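Local coordinates for protein RNA 2',3'-cyclic phosphodiesterase (Deinococcus radiodurans, PDB 5H7E) that is a LigT-like phosphoesterase of the 2H clan, with a compact two-lobed fold in which antiparallel strands curve round a central cleft and helices pack outside, at residues P152-R158 and V170-F176; P72-R78 and F145-A151; R90-T96 and A126-R132. One frame throughout, in Å; residues are numbered along the deposited sequence.

Contact 1 of 3, residues P152-R158 and V170-F176. With SO4 (sulfate ion), chain F.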
loop_
_atom_site.group_PDB
_atom_site.type_symbol
_atom_site.label_atom_id
_atom_site.label_comp_id
_atom_site.label_asym_id
_atom_site.label_seq_id
_atom_site.Cartn_x
_atom_site.Cartn_y
_atom_site.Cartn_z
ATOM N N PRO A 152 -10.592 7.859 -4.304
ATOM C CA PRO A 152 -10.754 9.316 -4.292
ATOM C C PRO A 152 -9.544 10.075 -3.788
ATOM O O PRO A 152 -9.511 11.295 -3.998
ATOM C CB PRO A 152 -11.970 9.524 -3.385
ATOM C CG PRO A 152 -12.006 8.374 -2.518
ATOM C CD PRO A 152 -11.386 7.199 -3.255
ATOM N N GLY A 153 -8.576 9.417 -3.151
ATOM C CA GLY A 153 -7.472 10.183 -2.604
ATOM C C GLY A 153 -6.342 9.249 -2.234
ATOM O O GLY A 153 -6.438 8.033 -2.369
ATOM N N LEU A 154 -5.260 9.869 -1.778
ATOM C CA LEU A 154 -4.050 9.193 -1.336
ATOM C C LEU A 154 -4.004 9.393 0.163
ATOM O O LEU A 154 -4.393 10.464 0.637
ATOM C CB LEU A 154 -2.829 9.849 -1.996
ATOM C CG LEU A 154 -1.451 9.274 -1.563
ATOM C CD1 LEU A 154 -1.316 7.845 -1.937
ATOM C CD2 LEU A 154 -0.302 10.098 -2.131
ATOM N N THR A 155 -3.591 8.376 0.907
ATOM C CA THR A 155 -3.602 8.515 2.362
ATOM C C THR A 155 -2.176 8.422 2.896
ATOM O O THR A 155 -1.394 7.570 2.471
ATOM C CB THR A 155 -4.464 7.447 2.984
ATOM O OG1 THR A 155 -5.830 7.597 2.520
ATOM C CG2 THR A 155 -4.397 7.524 4.558
ATOM N N LEU A 156 -1.859 9.283 3.886
ATOM C CA LEU A 156 -0.619 9.132 4.637
ATOM C C LEU A 156 -0.952 8.465 5.969
ATOM O O LEU A 156 -1.733 9.004 6.745
ATOM C CB LEU A 156 0.056 10.495 4.832
ATOM C CG LEU A 156 1.315 10.517 5.719
ATOM C CD1 LEU A 156 2.457 9.794 5.023
ATOM C CD2 LEU A 156 1.786 11.992 6.057
ATOM N N TYR A 157 -0.417 7.269 6.191
ATOM C CA TYR A 157 -0.663 6.467 7.390
ATOM C C TYR A 157 0.536 6.513 8.310
ATOM O O TYR A 157 1.688 6.627 7.863
ATOM C CB TYR A 157 -0.874 4.994 6.995
ATOM C CG TYR A 157 -2.147 4.693 6.269
ATOM C CD1 TYR A 157 -3.330 4.499 6.990
ATOM C CD2 TYR A 157 -2.175 4.598 4.884
ATOM C CE1 TYR A 157 -4.510 4.174 6.314
ATOM C CE2 TYR A 157 -3.357 4.302 4.202
ATOM C CZ TYR A 157 -4.504 4.087 4.936
ATOM O OH TYR A 157 -5.662 3.799 4.243
ATOM N N ARG A 158 0.275 6.338 9.603
ATOM C CA ARG A 158 1.324 6.016 10.554
ATOM C C ARG A 158 1.109 4.583 11.020
ATOM O O ARG A 158 -0.018 4.189 11.315
ATOM C CB ARG A 158 1.288 6.945 11.725
ATOM C CG ARG A 158 2.337 6.642 12.764
ATOM C CD ARG A 158 2.266 7.639 13.863
ATOM N NE ARG A 158 3.117 7.207 14.957
ATOM C CZ ARG A 158 3.106 7.770 16.162
ATOM N NH1 ARG A 158 2.315 8.811 16.397
ATOM N NH2 ARG A 158 3.907 7.305 17.106
ATOM N N VAL A 170 -4.704 6.924 10.236
ATOM C CA VAL A 170 -4.682 7.933 9.176
ATOM C C VAL A 170 -4.095 9.224 9.730
ATOM O O VAL A 170 -4.583 9.781 10.726
ATOM C CB VAL A 170 -6.084 8.211 8.625
ATOM C CG1 VAL A 170 -6.030 9.467 7.707
ATOM C CG2 VAL A 170 -6.658 7.065 7.947
ATOM N N GLN A 171 -3.042 9.723 9.080
ATOM C CA GLN A 171 -2.458 11.016 9.418
ATOM C C GLN A 171 -3.062 12.140 8.602
ATOM O O GLN A 171 -3.339 13.220 9.128
ATOM C CB GLN A 171 -0.958 11.016 9.178
ATOM C CG GLN A 171 -0.240 9.976 9.945
ATOM C CD GLN A 171 -0.458 10.154 11.416
ATOM O OE1 GLN A 171 0.143 11.028 12.020
ATOM N NE2 GLN A 171 -1.336 9.351 11.998
ATOM N N SER A 172 -3.249 11.907 7.312
ATOM C CA SER A 172 -3.815 12.911 6.434
ATOM C C SER A 172 -4.293 12.206 5.181
ATOM O O SER A 172 -3.801 11.133 4.841
ATOM C CB SER A 172 -2.797 13.995 6.073
ATOM O OG SER A 172 -3.519 15.107 5.593
ATOM N N THR A 173 -5.290 12.781 4.524
ATOM C CA THR A 173 -5.707 12.288 3.224
ATOM C C THR A 173 -5.574 13.415 2.212
ATOM O O THR A 173 -5.699 14.595 2.561
ATOM C CB THR A 173 -7.137 11.750 3.217
ATOM O OG1 THR A 173 -8.040 12.780 3.642
ATOM C CG2 THR A 173 -7.264 10.556 4.139
ATOM N N PHE A 174 -5.266 13.048 0.974
ATOM C CA PHE A 174 -5.013 14.033 -0.086
ATOM C C PHE A 174 -5.916 13.694 -1.257
ATOM O O PHE A 174 -5.733 12.659 -1.896
ATOM C CB PHE A 174 -3.548 14.029 -0.517
ATOM C CG PHE A 174 -2.592 13.916 0.632
ATOM C CD1 PHE A 174 -2.365 15.012 1.451
ATOM C CD2 PHE A 174 -1.909 12.723 0.870
ATOM C CE1 PHE A 174 -1.505 14.879 2.570
ATOM C CE2 PHE A 174 -1.065 12.580 1.969
ATOM C CZ PHE A 174 -0.855 13.675 2.807
ATOM N N ARG A 175 -6.917 14.538 -1.511
ATOM C CA ARG A 175 -7.907 14.215 -2.533
ATOM C C ARG A 175 -7.328 14.405 -3.933
ATOM O O ARG A 175 -6.625 15.387 -4.195
ATOM C CB ARG A 175 -9.111 15.136 -2.367
ATOM C CG ARG A 175 -10.334 14.728 -3.121
ATOM C CD ARG A 175 -11.594 15.501 -2.643
ATOM N NE ARG A 175 -12.800 14.764 -3.016
ATOM C CZ ARG A 175 -13.241 13.687 -2.367
ATOM N NH1 ARG A 175 -14.325 13.049 -2.786
ATOM N NH2 ARG A 175 -12.596 13.245 -1.298
ATOM N N PHE A 176 -7.686 13.501 -4.838
ATOM C CA PHE A 176 -7.406 13.698 -6.264
ATOM C C PHE A 176 -8.409 14.713 -6.795
ATOM O O PHE A 176 -9.613 14.418 -6.910
ATOM C CB PHE A 176 -7.528 12.359 -7.006
ATOM C CG PHE A 176 -6.532 11.324 -6.602
ATOM C CD1 PHE A 176 -5.163 11.543 -6.789
ATOM C CD2 PHE A 176 -6.970 10.077 -6.102
ATOM C CE1 PHE A 176 -4.249 10.584 -6.449
ATOM C CE2 PHE A 176 -6.050 9.083 -5.733
ATOM C CZ PHE A 176 -4.686 9.315 -5.897
HETATM S S SO4 F . -6.019 17.976 -0.050
HETATM O O1 SO4 F . -5.716 18.577 1.262
HETATM O O2 SO4 F . -4.765 17.370 -0.468
HETATM O O3 SO4 F . -6.391 19.005 -1.030
HETATM O O4 SO4 F . -7.155 17.045 0.074
HETATM O O HOH W 1 -11.446 12.776 -5.122
HETATM O O HOH W 2 0.723 11.042 14.924
#

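Contact 2 of 3, residues P72-R78 and F145-A151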
loop_
_atom_site.group_PDB
_atom_site.type_symbol
_atom_site.label_atom_id
_atom_site.label_comp_id
_atom_site.label_asym_id
_atom_site.label_seq_id
_atom_site.Cartn_x
_atom_site.Cartn_y
_atom_site.Cartn_z
ATOM N N PRO A 72 -9.587 11.040 -9.683
ATOM C CA PRO A 72 -9.665 9.810 -8.898
ATOM C C PRO A 72 -9.189 8.653 -9.758
ATOM O O PRO A 72 -9.533 8.589 -10.938
ATOM C CB PRO A 72 -11.163 9.702 -8.603
ATOM C CG PRO A 72 -11.553 11.142 -8.469
ATOM C CD PRO A 72 -10.831 11.822 -9.595
ATOM N N LEU A 73 -8.371 7.772 -9.164
ATOM C CA LEU A 73 -7.727 6.724 -9.945
ATOM C C LEU A 73 -8.647 5.521 -10.016
ATOM O O LEU A 73 -9.300 5.184 -9.039
ATOM C CB LEU A 73 -6.398 6.300 -9.317
ATOM C CG LEU A 73 -5.378 7.447 -9.173
ATOM C CD1 LEU A 73 -4.140 6.851 -8.548
ATOM C CD2 LEU A 73 -5.076 8.064 -10.531
ATOM N N HIS A 74 -8.689 4.857 -11.172
ATOM C CA HIS A 74 -9.523 3.676 -11.329
ATOM C C HIS A 74 -8.629 2.459 -11.223
ATOM O O HIS A 74 -7.804 2.217 -12.104
ATOM C CB HIS A 74 -10.269 3.707 -12.645
ATOM C CG HIS A 74 -11.255 2.587 -12.749
ATOM N ND1 HIS A 74 -11.188 1.615 -13.722
ATOM C CD2 HIS A 74 -12.283 2.239 -11.934
ATOM C CE1 HIS A 74 -12.163 0.744 -13.536
ATOM N NE2 HIS A 74 -12.848 1.106 -12.464
ATOM N N VAL A 75 -8.718 1.743 -10.085
ATOM C CA VAL A 75 -7.771 0.701 -9.753
ATOM C C VAL A 75 -8.405 -0.645 -10.043
ATOM O O VAL A 75 -9.533 -0.899 -9.612
ATOM C CB VAL A 75 -7.378 0.776 -8.273
ATOM C CG1 VAL A 75 -6.208 -0.240 -7.985
ATOM C CG2 VAL A 75 -6.911 2.225 -7.908
ATOM N N ASN A 76 -7.693 -1.480 -10.811
ATOM C CA ASN A 76 -8.191 -2.795 -11.205
ATOM C C ASN A 76 -7.412 -3.870 -10.481
ATOM O O ASN A 76 -6.181 -3.839 -10.490
ATOM C CB ASN A 76 -8.004 -2.954 -12.697
ATOM C CG ASN A 76 -8.733 -1.883 -13.454
ATOM O OD1 ASN A 76 -9.948 -1.935 -13.543
ATOM N ND2 ASN A 76 -8.001 -0.923 -14.016
ATOM N N LEU A 77 -8.123 -4.817 -9.865
ATOM C CA LEU A 77 -7.481 -6.049 -9.411
ATOM C C LEU A 77 -7.104 -6.905 -10.599
ATOM O O LEU A 77 -7.826 -6.936 -11.615
ATOM C CB LEU A 77 -8.419 -6.875 -8.532
ATOM C CG LEU A 77 -8.922 -6.274 -7.221
ATOM C CD1 LEU A 77 -9.769 -7.306 -6.496
ATOM C CD2 LEU A 77 -7.748 -5.806 -6.362
ATOM N N ARG A 78 -5.940 -7.580 -10.489
ATOM C CA ARG A 78 -5.507 -8.466 -11.552
ATOM C C ARG A 78 -5.307 -9.852 -10.935
ATOM O O ARG A 78 -6.245 -10.381 -10.350
ATOM C CB ARG A 78 -4.265 -7.906 -12.285
ATOM C CG ARG A 78 -4.535 -6.476 -12.874
ATOM C CD ARG A 78 -5.551 -6.586 -14.051
ATOM N NE ARG A 78 -4.998 -7.314 -15.193
ATOM C CZ ARG A 78 -5.680 -7.566 -16.314
ATOM N NH1 ARG A 78 -6.957 -7.265 -16.360
ATOM N NH2 ARG A 78 -5.100 -8.204 -17.342
ATOM N N PHE A 145 -8.843 -11.764 -10.531
ATOM C CA PHE A 145 -9.981 -10.992 -10.088
ATOM C C PHE A 145 -10.418 -10.040 -11.198
ATOM O O PHE A 145 -9.628 -9.669 -12.079
ATOM C CB PHE A 145 -9.608 -10.190 -8.810
ATOM C CG PHE A 145 -9.228 -11.052 -7.658
ATOM C CD1 PHE A 145 -7.930 -11.468 -7.480
ATOM C CD2 PHE A 145 -10.184 -11.407 -6.727
ATOM C CE1 PHE A 145 -7.600 -12.292 -6.420
ATOM C CE2 PHE A 145 -9.873 -12.189 -5.658
ATOM C CZ PHE A 145 -8.580 -12.661 -5.493
ATOM N N ASP A 146 -11.698 -9.691 -11.181
ATOM C CA ASP A 146 -12.186 -8.744 -12.162
ATOM C C ASP A 146 -12.753 -7.482 -11.538
ATOM O O ASP A 146 -13.298 -6.652 -12.279
ATOM C CB ASP A 146 -13.258 -9.373 -13.071
ATOM C CG ASP A 146 -14.513 -9.835 -12.321
ATOM O OD1 ASP A 146 -14.734 -9.534 -11.137
ATOM O OD2 ASP A 146 -15.346 -10.530 -12.959
ATOM N N GLN A 147 -12.596 -7.298 -10.223
ATOM C CA GLN A 147 -13.202 -6.151 -9.578
ATOM C C GLN A 147 -12.300 -4.925 -9.694
ATOM O O GLN A 147 -11.095 -5.022 -9.935
ATOM C CB GLN A 147 -13.444 -6.422 -8.111
ATOM C CG GLN A 147 -14.419 -7.602 -7.823
ATOM C CD GLN A 147 -13.708 -8.971 -7.703
ATOM O OE1 GLN A 147 -12.597 -9.148 -8.146
ATOM N NE2 GLN A 147 -14.382 -9.926 -7.096
ATOM N N SER A 148 -12.940 -3.772 -9.584
ATOM C CA SER A 148 -12.190 -2.524 -9.634
ATOM C C SER A 148 -12.868 -1.535 -8.705
ATOM O O SER A 148 -14.028 -1.726 -8.291
ATOM C CB SER A 148 -12.154 -1.954 -11.051
ATOM O OG SER A 148 -13.461 -1.699 -11.500
ATOM N N TRP A 149 -12.147 -0.435 -8.397
ATOM C CA TRP A 149 -12.786 0.627 -7.621
ATOM C C TRP A 149 -12.185 1.963 -8.011
ATOM O O TRP A 149 -11.104 2.022 -8.583
ATOM C CB TRP A 149 -12.624 0.470 -6.106
ATOM C CG TRP A 149 -11.261 0.808 -5.525
ATOM C CD1 TRP A 149 -10.984 1.946 -4.799
ATOM C CD2 TRP A 149 -10.086 -0.018 -5.443
ATOM N NE1 TRP A 149 -9.703 1.893 -4.337
ATOM C CE2 TRP A 149 -9.133 0.711 -4.697
ATOM C CE3 TRP A 149 -9.726 -1.304 -5.933
ATOM C CZ2 TRP A 149 -7.847 0.209 -4.424
ATOM C CZ3 TRP A 149 -8.445 -1.792 -5.652
ATOM C CH2 TRP A 149 -7.530 -1.036 -4.873
ATOM N N THR A 150 -12.852 3.030 -7.604
ATOM C CA THR A 150 -12.362 4.391 -7.841
ATOM C C THR A 150 -11.816 4.951 -6.546
ATOM O O THR A 150 -12.542 5.033 -5.539
ATOM C CB THR A 150 -13.484 5.278 -8.373
ATOM O OG1 THR A 150 -13.907 4.777 -9.638
ATOM C CG2 THR A 150 -12.958 6.698 -8.603
ATOM N N ALA A 151 -10.515 5.245 -6.542
ATOM C CA ALA A 151 -9.837 5.754 -5.351
ATOM C C ALA A 151 -9.928 7.262 -5.301
ATOM O O ALA A 151 -9.371 7.922 -6.183
ATOM C CB ALA A 151 -8.395 5.323 -5.374
HETATM O O HOH W 3 -10.070 -6.017 -12.536
#

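Contact 3 of 3, residues R90-T96 and A126-R132. With SO4 (sulfate ion), chain D.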
loop_
_atom_site.group_PDB
_atom_site.type_symbol
_atom_site.label_atom_id
_atom_site.label_comp_id
_atom_site.label_asym_id
_atom_site.label_seq_id
_atom_site.Cartn_x
_atom_site.Cartn_y
_atom_site.Cartn_z
ATOM N N ARG A 90 7.413 -15.503 0.823
ATOM C CA ARG A 90 7.159 -14.916 2.121
ATOM C C ARG A 90 5.863 -14.092 2.104
ATOM O O ARG A 90 5.279 -13.834 3.137
ATOM C CB ARG A 90 8.320 -14.021 2.531
ATOM C CG ARG A 90 9.642 -14.747 2.682
ATOM C CD ARG A 90 9.566 -15.804 3.768
ATOM N NE ARG A 90 9.308 -15.200 5.066
ATOM C CZ ARG A 90 10.227 -14.570 5.788
ATOM N NH1 ARG A 90 11.466 -14.468 5.339
ATOM N NH2 ARG A 90 9.905 -14.041 6.954
ATOM N N VAL A 91 5.453 -13.661 0.914
ATOM C CA VAL A 91 4.264 -12.838 0.730
ATOM C C VAL A 91 3.366 -13.308 -0.418
ATOM O O VAL A 91 3.860 -13.661 -1.468
ATOM C CB VAL A 91 4.669 -11.386 0.379
ATOM C CG1 VAL A 91 3.453 -10.499 0.248
ATOM C CG2 VAL A 91 5.649 -10.792 1.376
ATOM N N TRP A 92 2.052 -13.312 -0.200
ATOM C CA TRP A 92 1.079 -13.622 -1.233
ATOM C C TRP A 92 0.332 -12.317 -1.451
ATOM O O TRP A 92 -0.078 -11.692 -0.499
ATOM C CB TRP A 92 0.115 -14.681 -0.735
ATOM C CG TRP A 92 -0.839 -15.203 -1.759
ATOM C CD1 TRP A 92 -0.546 -15.584 -3.024
ATOM C CD2 TRP A 92 -2.235 -15.448 -1.584
ATOM N NE1 TRP A 92 -1.667 -16.037 -3.656
ATOM C CE2 TRP A 92 -2.720 -15.965 -2.789
ATOM C CE3 TRP A 92 -3.121 -15.277 -0.523
ATOM C CZ2 TRP A 92 -4.045 -16.307 -2.965
ATOM C CZ3 TRP A 92 -4.431 -15.617 -0.702
ATOM C CH2 TRP A 92 -4.883 -16.127 -1.912
ATOM N N PHE A 93 0.170 -11.898 -2.698
ATOM C CA PHE A 93 -0.472 -10.613 -2.949
ATOM C C PHE A 93 -1.340 -10.705 -4.201
ATOM O O PHE A 93 -1.285 -11.683 -4.949
ATOM C CB PHE A 93 0.599 -9.481 -3.172
ATOM C CG PHE A 93 1.514 -9.746 -4.359
ATOM C CD1 PHE A 93 1.083 -9.454 -5.634
ATOM C CD2 PHE A 93 2.794 -10.232 -4.162
ATOM C CE1 PHE A 93 1.907 -9.685 -6.736
ATOM C CE2 PHE A 93 3.609 -10.499 -5.270
ATOM C CZ PHE A 93 3.148 -10.212 -6.535
ATOM N N VAL A 94 -2.207 -9.706 -4.362
ATOM C CA VAL A 94 -2.933 -9.504 -5.631
ATOM C C VAL A 94 -2.373 -8.256 -6.299
ATOM O O VAL A 94 -2.179 -7.225 -5.648
ATOM C CB VAL A 94 -4.450 -9.406 -5.432
ATOM C CG1 VAL A 94 -4.873 -8.284 -4.429
ATOM C CG2 VAL A 94 -5.177 -9.206 -6.762
ATOM N N LYS A 95 -2.067 -8.372 -7.601
ATOM C CA LYS A 95 -1.581 -7.223 -8.357
ATOM C C LYS A 95 -2.716 -6.234 -8.596
ATOM O O LYS A 95 -3.856 -6.626 -8.832
ATOM C CB LYS A 95 -1.027 -7.715 -9.682
ATOM C CG LYS A 95 -0.601 -6.585 -10.625
ATOM C CD LYS A 95 -0.002 -7.254 -11.908
ATOM C CE LYS A 95 0.485 -6.244 -12.906
ATOM N NZ LYS A 95 -0.570 -5.241 -13.135
ATOM N N THR A 96 -2.388 -4.923 -8.571
ATOM C CA THR A 96 -3.361 -3.879 -8.891
ATOM C C THR A 96 -2.776 -3.037 -10.007
ATOM O O THR A 96 -1.555 -2.881 -10.096
ATOM C CB THR A 96 -3.674 -2.969 -7.712
ATOM O OG1 THR A 96 -2.428 -2.464 -7.185
ATOM C CG2 THR A 96 -4.322 -3.765 -6.573
ATOM N N ALA A 126 2.694 -2.386 -7.922
ATOM C CA ALA A 126 1.503 -2.115 -7.132
ATOM C C ALA A 126 0.776 -3.409 -6.787
ATOM O O ALA A 126 0.516 -4.249 -7.660
ATOM C CB ALA A 126 0.552 -1.222 -7.918
ATOM N N HIS A 127 0.438 -3.566 -5.512
ATOM C CA HIS A 127 -0.221 -4.797 -5.080
ATOM C C HIS A 127 -0.930 -4.527 -3.766
ATOM O O HIS A 127 -0.651 -3.536 -3.064
ATOM C CB HIS A 127 0.784 -5.939 -4.857
ATOM C CG HIS A 127 1.765 -5.646 -3.753
ATOM N ND1 HIS A 127 2.861 -4.819 -3.947
ATOM C CD2 HIS A 127 1.827 -6.063 -2.463
ATOM C CE1 HIS A 127 3.558 -4.753 -2.813
ATOM N NE2 HIS A 127 2.956 -5.499 -1.901
ATOM N N ILE A 128 -1.831 -5.465 -3.427
ATOM C CA ILE A 128 -2.388 -5.571 -2.062
ATOM C C ILE A 128 -1.873 -6.880 -1.504
ATOM O O ILE A 128 -2.182 -7.962 -2.040
ATOM C CB ILE A 128 -3.922 -5.559 -2.075
ATOM C CG1 ILE A 128 -4.427 -4.272 -2.711
ATOM C CG2 ILE A 128 -4.458 -5.781 -0.656
ATOM C CD1 ILE A 128 -5.961 -4.381 -3.085
ATOM N N THR A 129 -1.125 -6.811 -0.390
ATOM C CA THR A 129 -0.692 -8.039 0.272
ATOM C C THR A 129 -1.861 -8.734 0.957
ATOM O O THR A 129 -2.672 -8.110 1.671
ATOM C CB THR A 129 0.400 -7.699 1.284
ATOM O OG1 THR A 129 1.501 -7.173 0.533
ATOM C CG2 THR A 129 0.814 -8.899 2.144
ATOM N N LEU A 130 -1.933 -10.035 0.747
ATOM C CA LEU A 130 -3.015 -10.845 1.293
ATOM C C LEU A 130 -2.562 -11.730 2.444
ATOM O O LEU A 130 -3.374 -12.102 3.322
ATOM C CB LEU A 130 -3.572 -11.747 0.188
ATOM C CG LEU A 130 -4.104 -10.940 -1.010
ATOM C CD1 LEU A 130 -4.521 -11.947 -2.068
ATOM C CD2 LEU A 130 -5.319 -10.016 -0.548
ATOM N N ALA A 131 -1.296 -12.142 2.446
ATOM C CA ALA A 131 -0.856 -13.079 3.474
ATOM C C ALA A 131 0.653 -13.006 3.537
ATOM O O ALA A 131 1.306 -12.625 2.570
ATOM C CB ALA A 131 -1.308 -14.516 3.175
ATOM N N ARG A 132 1.189 -13.349 4.702
ATOM C CA ARG A 132 2.622 -13.456 4.924
ATOM C C ARG A 132 2.945 -14.776 5.618
ATOM O O ARG A 132 2.116 -15.356 6.342
ATOM C CB ARG A 132 3.141 -12.276 5.774
ATOM C CG ARG A 132 2.888 -10.914 5.133
ATOM C CD ARG A 132 3.286 -9.817 6.145
ATOM N NE ARG A 132 2.980 -8.522 5.580
ATOM C CZ ARG A 132 3.748 -7.914 4.696
ATOM N NH1 ARG A 132 4.878 -8.476 4.306
ATOM N NH2 ARG A 132 3.389 -6.740 4.223
HETATM S S SO4 D . 3.168 -4.109 1.662
HETATM O O1 SO4 D . 3.971 -3.896 2.845
HETATM O O2 SO4 D . 3.704 -5.299 0.973
HETATM O O3 SO4 D . 1.804 -4.247 2.152
HETATM O O4 SO4 D . 3.242 -3.017 0.759
#

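Contact 1 of 3, residues P152-R158 and V170-F176
Gly153-Arg158 and Val170-Arg175 run antiparallel, their short axes 162° apart, in a backbone ladder that slips by one residue at Leu156. Leu154 and Phe174 form a hydrogen-bonded pair, with Leu154 N to Phe174 O at 2.8 Å and Phe174 N to Leu154 O at 2.7 Å. Farther along, Leu156 O takes a firm bond from Gln171 N (2.8 Å) and a weak one from Ser172 N: a classic beta bulge.

On the face of Leu154 and Leu156, the CE2 corner of the Phe174 ring comes edge-on to Leu156 CB at 3.7 Å. Its CG is anti to the carbonyl carbon (chi1 -42°), and the CD2/CE2 side of the ring faces Leu154 O and Leu156 CB. Beyond the strand end, the Phe176 ring comes up to the backbone of Gly153, CD2 lying 3.4 Å from Gly153 N.

The two strands are the arms of a beta hairpin; Thr155 and Tyr157 also bond by their backbones to strand 6-13, and helix 56-67 packs on Phe174 and Phe176. On the other face, Thr155 CG2 sits above the centre of the Tyr157 ring, and Val170 CG2 touches Tyr157 CE1 at 4.0 Å. At the hairpin's turn end the Gln171 amide lies alongside Arg158 CB, and a water joins Gln171 OE1 to Arg158 NH1. A sulfate accepts an almost straight bond from Arg175 N to its O4 (3.0 Å, 178°), with Thr64 and Arg177 as further donors.

Contact 2 of 3, residues P72-R78 and F145-A151
Val75 packs over one face of the Trp149 indole, a CH-pi contact in which Val75 CB stands 3.7 Å from the centroid of the six-membered ring and only 4° off its normal. The branch Val75 CG1 reaches on to Trp149 CH2 at 3.5 Å. A first torsion of 75°, with CG wedged between the backbone N and the carbonyl carbon, swings the indole across to the neighbouring strand. Leu77 approaches the same ring from its rim, CD2 near CZ3, at about a right angle to the indole. The CB atoms of Leu77 and Phe145 meet at 3.5 Å, while the edge of the Phe145 ring turns its CD1 to Arg78 O, which lies in the ring plane. Pro72 CB and Thr150 CG2 pack tightly.

The backbones form an antiparallel ladder. Leu73 with Ala151 and Val75 with Trp149 are hydrogen-bonded pairs, with Ala151 N to Leu73 O at 2.8 Å. Leu77 N then reaches Gln147 O, and Phe145 N reaches Arg78 O. This joins strand 73-83 to strand 148-160 within the curved antiparallel sheet of the LigT-like fold, across residues 67 apart in sequence; Trp149 and Leu77 also touch Ile128 of strand 127-132, and helix 16-26 packs on Trp149 and Phe145.

Polar contacts occupy the other face. His74 NE2 approaches Ser148 OG at 3.0 Å, and Asn76 OD1 rests on Ser148 CB at 3.3 Å while Asn76 ND2 bonds Glu97. Near the end of the ladder, one water donates to both Leu77 O (2.6 Å) and Gln147 O (3.0 Å), bridging the strands.

Contact 3 of 3, residues R90-T96 and A126-R132
Trp92 spreads its indole beside Leu130, whose CD1 stands over one face, 4.0 Å from the centroid of the six-membered ring and 14° off its normal. Leu130 CB meets the same ring at Trp92 CE3 (3.6 Å), and Ala131 CB lies at its edge. Trp92 CG is anti to the backbone N (-173°), and Leu130 comes across to the CE3/CZ3 side of the ring. Two successive residues face Trp92 because Leu130 and Ala131 form a classic beta bulge: Trp92 O accepts from Leu130 N at 2.8 Å and from Ala131 N at 3.2 Å. Beyond the bulge, Val94 and Ile128 bond by their backbones in both directions, and Val94 CG1 packs beside Ile128 CB.

The opposite face holds a sulfate ion, probably from the crystallisation liquor. His127 and Thr129 fit the second of the two His-x-Thr motifs for which the 2H clan is named. His127 NE2 donates to sulfate O2 at 3.0 Å, with that oxygen in the plane of the imidazole, and Thr129 OG1 gives O2 a second bond of 2.9 Å. His127 ND1 donates to Lys125 O, which fixes the rotation of the ring. Arg132 NH2 adds a weak bond to sulfate O1, while Thr129 CG2 lies over one face of its guanidinium. Phe93 CD1 leans on His127 CB at 3.6 Å, their rings meeting obliquely.

Thr44 of strand 42-48 also bonds the sulfate; Leu22 of helix 16-26 packs on Val94, Ile128 and Leu130, and strand 73-83 flanks residues 90-96, with Tyr82 stacked on Trp92.

All three contacts lie in one curved antiparallel sheet. Contact 3 is nested inside the loop that contact 2 closes, and contact 1 follows both along the chain. Contacts 1 and 2 share strand 148-160, with centres 18 Å apart, and touch where Phe176 packs on Pro72, Leu73 and Ala151. Contacts 2 and 3, 15 Å apart by centres, adjoin through neighbouring strands 73-83 and 91-97, with Val75 packed on Thr96 and Phe145 on Val94. Contacts 1 and 3 stand on opposite sides of the chain's centre, their own centres 21 Å apart and not touching. Contact 2 thus spans between the two lobes, one of which carries the sulfate-binding His127 and Thr129.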